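Local structure of plexin-A4 (Homo sapiens, 4E74) at residues Asp10-Pro21 and Leu98-Ala110. The protein is a plexin, a semaphorin receptor, whose cytoplasmic Rho GTPase-binding domain probably binds Rho-family GTPases. Numbering follows the deposited sequence. Where two conformers were deposited one is given.
Sequences DYKTLVLSCVSP and LAHYQVPDGSVVA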
loop_
_atom_site.group_PDB
_atom_site.type_symbol
_atom_site.label_atom_id
_atom_site.label_comp_id
_atom_site.label_asym_id
_atom_site.label_seq_id
_atom_site.Cartn_x
_atom_site.Cartn_y
_atom_site.Cartn_z
ATOM N N ASP A 10 -2.275 21.885 17.526
ATOM C CA ASP A 10 -1.037 22.278 16.793
ATOM C C ASP A 10 -0.903 21.460 15.489
ATOM O O ASP A 10 -1.352 20.311 15.417
ATOM C CB ASP A 10 0.188 22.071 17.688
ATOM C CG ASP A 10 1.442 22.744 17.141
ATOM N N TYR A 11 -0.296 22.066 14.472
ATOM C CA TYR A 11 -0.116 21.429 13.166
ATOM C C TYR A 11 1.215 21.931 12.668
ATOM O O TYR A 11 1.307 22.996 12.021
ATOM C CB TYR A 11 -1.253 21.821 12.223
ATOM C CG TYR A 11 -1.383 21.010 10.945
ATOM C CD1 TYR A 11 -2.377 20.072 10.807
ATOM C CD2 TYR A 11 -0.564 21.260 9.839
ATOM C CE1 TYR A 11 -2.527 19.325 9.640
ATOM C CE2 TYR A 11 -0.697 20.528 8.657
ATOM C CZ TYR A 11 -1.688 19.568 8.547
ATOM O OH TYR A 11 -1.850 18.794 7.373
ATOM N N LYS A 12 2.262 21.220 13.040
ATOM C CA LYS A 12 3.620 21.551 12.708
ATOM C C LYS A 12 4.394 20.326 12.226
ATOM O O LYS A 12 4.115 19.200 12.661
ATOM C CB LYS A 12 4.368 22.122 13.912
ATOM C CG LYS A 12 3.731 23.367 14.519
ATOM C CD LYS A 12 4.726 24.022 15.472
ATOM C CE LYS A 12 4.124 25.210 16.207
ATOM N NZ LYS A 12 3.791 26.314 15.280
ATOM N N THR A 13 5.420 20.534 11.396
ATOM C CA THR A 13 6.277 19.440 10.943
ATOM C C THR A 13 7.428 19.205 11.910
ATOM O O THR A 13 7.925 20.104 12.584
ATOM C CB THR A 13 6.895 19.670 9.531
ATOM O OG1 THR A 13 7.735 20.832 9.531
ATOM C CG2 THR A 13 5.806 19.796 8.529
ATOM N N LEU A 14 7.885 17.947 11.972
ATOM C CA LEU A 14 9.167 17.626 12.570
ATOM C C LEU A 14 9.846 16.498 11.770
ATOM O O LEU A 14 9.202 15.862 10.917
ATOM C CB LEU A 14 9.065 17.234 14.089
ATOM C CG LEU A 14 8.398 15.905 14.406
ATOM C CD1 LEU A 14 8.836 15.429 15.812
ATOM C CD2 LEU A 14 6.882 15.956 14.282
ATOM N N VAL A 15 11.129 16.329 11.991
ATOM C CA VAL A 15 11.923 15.272 11.372
ATOM C C VAL A 15 12.211 14.136 12.368
ATOM O O VAL A 15 12.706 14.399 13.475
ATOM C CB VAL A 15 13.240 15.811 10.807
ATOM C CG1 VAL A 15 14.093 14.705 10.194
ATOM C CG2 VAL A 15 12.981 16.939 9.764
ATOM N N LEU A 16 12.046 12.889 11.903
ATOM C CA LEU A 16 12.537 11.699 12.630
ATOM C C LEU A 16 13.643 11.075 11.823
ATOM O O LEU A 16 13.526 10.993 10.593
ATOM C CB LEU A 16 11.429 10.717 12.829
ATOM C CG LEU A 16 10.269 11.190 13.687
ATOM C CD1 LEU A 16 9.200 10.092 13.789
ATOM C CD2 LEU A 16 10.786 11.613 15.068
ATOM N N SER A 17 14.700 10.611 12.486
ATOM C CA SER A 17 15.807 9.924 11.831
ATOM C C SER A 17 15.548 8.422 11.938
ATOM O O SER A 17 15.682 7.875 13.037
ATOM C CB SER A 17 17.111 10.333 12.491
ATOM O OG SER A 17 18.191 9.859 11.736
ATOM N N CYS A 18 15.152 7.754 10.845
ATOM C CA CYS A 18 14.659 6.391 10.879
ATOM C C CYS A 18 15.772 5.359 10.563
ATOM O O CYS A 18 16.429 5.457 9.518
ATOM C CB CYS A 18 13.467 6.322 9.891
ATOM S SG CYS A 18 12.236 7.638 10.196
ATOM N N VAL A 19 15.956 4.397 11.445
ATOM C CA VAL A 19 16.941 3.346 11.263
ATOM C C VAL A 19 16.534 2.489 10.060
ATOM O O VAL A 19 15.345 2.165 9.879
ATOM C CB VAL A 19 17.022 2.491 12.536
ATOM C CG1 VAL A 19 17.924 1.286 12.307
ATOM C CG2 VAL A 19 17.511 3.361 13.720
ATOM N N SER A 20 17.524 2.167 9.227
ATOM C CA SER A 20 17.285 1.363 8.025
ATOM C C SER A 20 16.850 -0.064 8.388
ATOM O O SER A 20 17.375 -0.667 9.333
ATOM C CB SER A 20 18.521 1.334 7.118
ATOM O OG SER A 20 18.552 2.476 6.276
ATOM N N PRO A 21 15.865 -0.607 7.636
ATOM C CA PRO A 21 15.371 -1.946 7.962
ATOM C C PRO A 21 16.271 -3.034 7.372
ATOM O O PRO A 21 16.741 -3.894 8.103
ATOM C CB PRO A 21 13.992 -1.972 7.305
ATOM C CG PRO A 21 14.140 -1.091 6.103
ATOM C CD PRO A 21 15.160 -0.033 6.468
ATOM N N LEU A 98 2.961 12.317 18.268
ATOM C CA LEU A 98 4.309 12.590 18.714
ATOM C C LEU A 98 4.317 13.749 19.735
ATOM O O LEU A 98 5.163 13.790 20.632
ATOM C CB LEU A 98 5.271 12.883 17.562
ATOM C CG LEU A 98 5.591 11.681 16.643
ATOM C CD1 LEU A 98 6.259 12.139 15.370
ATOM C CD2 LEU A 98 6.438 10.629 17.344
ATOM N N ALA A 99 3.414 14.725 19.543
ATOM C CA ALA A 99 3.311 15.856 20.499
ATOM C C ALA A 99 2.895 15.347 21.865
ATOM O O ALA A 99 3.403 15.836 22.885
ATOM C CB ALA A 99 2.337 16.922 19.985
ATOM N N HIS A 100 1.979 14.388 21.895
ATOM C CA HIS A 100 1.582 13.724 23.160
ATOM C C HIS A 100 2.757 13.176 23.923
ATOM O O HIS A 100 2.868 13.339 25.180
ATOM C CB HIS A 100 0.590 12.627 22.842
ATOM C CG HIS A 100 0.261 11.738 24.007
ATOM N ND1 HIS A 100 -0.668 12.081 24.955
ATOM C CD2 HIS A 100 0.754 10.488 24.363
ATOM C CE1 HIS A 100 -0.752 11.070 25.870
ATOM N NE2 HIS A 100 0.114 10.104 25.516
ATOM N N TYR A 101 3.665 12.531 23.213
ATOM C CA TYR A 101 4.858 11.939 23.830
ATOM C C TYR A 101 6.056 12.884 23.992
ATOM O O TYR A 101 7.082 12.511 24.549
ATOM C CB TYR A 101 5.299 10.704 23.031
ATOM C CG TYR A 101 4.419 9.460 23.111
ATOM C CD1 TYR A 101 4.386 8.658 24.272
ATOM C CD2 TYR A 101 3.722 8.999 22.006
ATOM C CE1 TYR A 101 3.639 7.499 24.300
ATOM C CE2 TYR A 101 2.966 7.844 22.009
ATOM C CZ TYR A 101 2.952 7.054 23.164
ATOM O OH TYR A 101 2.274 5.871 23.208
ATOM N N GLN A 102 5.916 14.126 23.485
ATOM C CA GLN A 102 6.939 15.139 23.567
ATOM C C GLN A 102 8.240 14.696 22.911
ATOM O O GLN A 102 9.358 14.935 23.388
ATOM C CB GLN A 102 7.128 15.607 25.034
ATOM C CG GLN A 102 5.881 16.236 25.602
ATOM C CD GLN A 102 6.109 16.764 27.015
ATOM O OE1 GLN A 102 6.498 16.019 27.887
ATOM N NE2 GLN A 102 5.878 18.068 27.229
ATOM N N VAL A 103 8.098 14.098 21.705
ATOM C CA VAL A 103 9.258 13.653 20.959
ATOM C C VAL A 103 9.934 14.845 20.266
ATOM O O VAL A 103 9.289 15.519 19.502
ATOM C CB VAL A 103 8.867 12.581 19.913
ATOM C CG1 VAL A 103 10.081 12.189 19.104
ATOM C CG2 VAL A 103 8.255 11.358 20.629
ATOM N N PRO A 104 11.222 15.113 20.572
ATOM C CA PRO A 104 11.934 16.237 19.968
ATOM C C PRO A 104 12.218 16.063 18.498
ATOM O O PRO A 104 12.359 14.920 18.025
ATOM C CB PRO A 104 13.272 16.261 20.705
ATOM C CG PRO A 104 13.070 15.525 21.970
ATOM C CD PRO A 104 11.976 14.516 21.698
ATOM N N ASP A 105 12.337 17.183 17.774
ATOM C CA ASP A 105 12.745 17.119 16.386
ATOM C C ASP A 105 14.109 16.449 16.293
ATOM O O ASP A 105 14.997 16.661 17.162
ATOM C CB ASP A 105 12.810 18.541 15.783
ATOM C CG ASP A 105 13.331 18.553 14.328
ATOM O OD1 ASP A 105 12.571 18.261 13.422
ATOM O OD2 ASP A 105 14.530 18.866 14.102
ATOM N N GLY A 106 14.295 15.592 15.275
ATOM C CA GLY A 106 15.529 14.898 15.074
ATOM C C GLY A 106 15.727 13.593 15.840
ATOM O O GLY A 106 16.756 12.926 15.699
ATOM N N SER A 107 14.733 13.213 16.616
ATOM C CA SER A 107 14.797 11.942 17.372
ATOM C C SER A 107 15.000 10.740 16.432
ATOM O O SER A 107 14.445 10.681 15.316
ATOM C CB SER A 107 13.500 11.757 18.155
ATOM O OG SER A 107 13.354 12.762 19.165
ATOM N N VAL A 108 15.731 9.751 16.949
ATOM C CA VAL A 108 16.012 8.484 16.245
ATOM C C VAL A 108 14.891 7.501 16.548
ATOM O O VAL A 108 14.496 7.326 17.702
ATOM C CB VAL A 108 17.352 7.860 16.672
ATOM C CG1 VAL A 108 17.598 6.516 15.939
ATOM C CG2 VAL A 108 18.513 8.820 16.417
ATOM N N VAL A 109 14.364 6.846 15.513
ATOM C CA VAL A 109 13.266 5.899 15.635
ATOM C C VAL A 109 13.531 4.685 14.765
ATOM O O VAL A 109 14.352 4.771 13.822
ATOM C CB VAL A 109 11.872 6.467 15.271
ATOM C CG1 VAL A 109 11.523 7.695 16.124
ATOM C CG2 VAL A 109 11.797 6.809 13.768
ATOM N N ALA A 110 12.893 3.562 15.121
ATOM C CA ALA A 110 12.927 2.329 14.313
ATOM C C ALA A 110 11.550 1.733 14.242
ATOM O O ALA A 110 10.682 1.995 15.086
ATOM C CB ALA A 110 13.897 1.299 14.930
#
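V15, S17 and V19 turn their backbone N-H groups toward residues 105-109, and each finds an acceptor, a worked example of how a parallel strand pair can be completed by a side chain where the partner chain is still turning. Two of these bonds are regular: S17 N gives to S107 O (2.8 Å) and V19 N to V109 O (2.9 Å), while V109 N returns a bond to S17 O. Ahead of them the chain of 98-110 is still in a type II turn from P104 to S107, and D105 substitutes for a backbone carbonyl. With its CG anti to the backbone N (chi1 176°), the carboxylate swings to the strand, and D105 OD1 accepts from V15 N at 2.8 Å on its anti side, 29° out of the carboxylate plane. V15 O is taken in turn by G106 N, at 2.7 Å and in the carbonyl plane. The turn is itself bonded: P104 O receives both S107 N and S107 OG from one face, the hydroxyl at 2.6 Å. S17 OG, by contrast, is satisfied by E28.

Beneath this ladder lies an apolar layer. L16 sends CD1 tip to tip against CD1 of L98 (3.9 Å), and the V109 side chain crosses that of L16 at about a right angle, its CG2 lying against L16 CB and also meeting C18 SG at 3.7 Å. L14 CD2 meets the same L98 methyl. V42 of helix 39-50 packs on L16 and L98, as in the ubiquitin-like fold, where a helix lies across a mixed sheet whose first and last strands run parallel at its centre. N and O of V15 and S17, and N of V19, are thus all bonded across the contact: four of the five bonds are main chain to main chain, and the fifth uses the D105 carboxylate, which continues the ladder alongside the P104-S107 turn; its charge probably strengthens that bond.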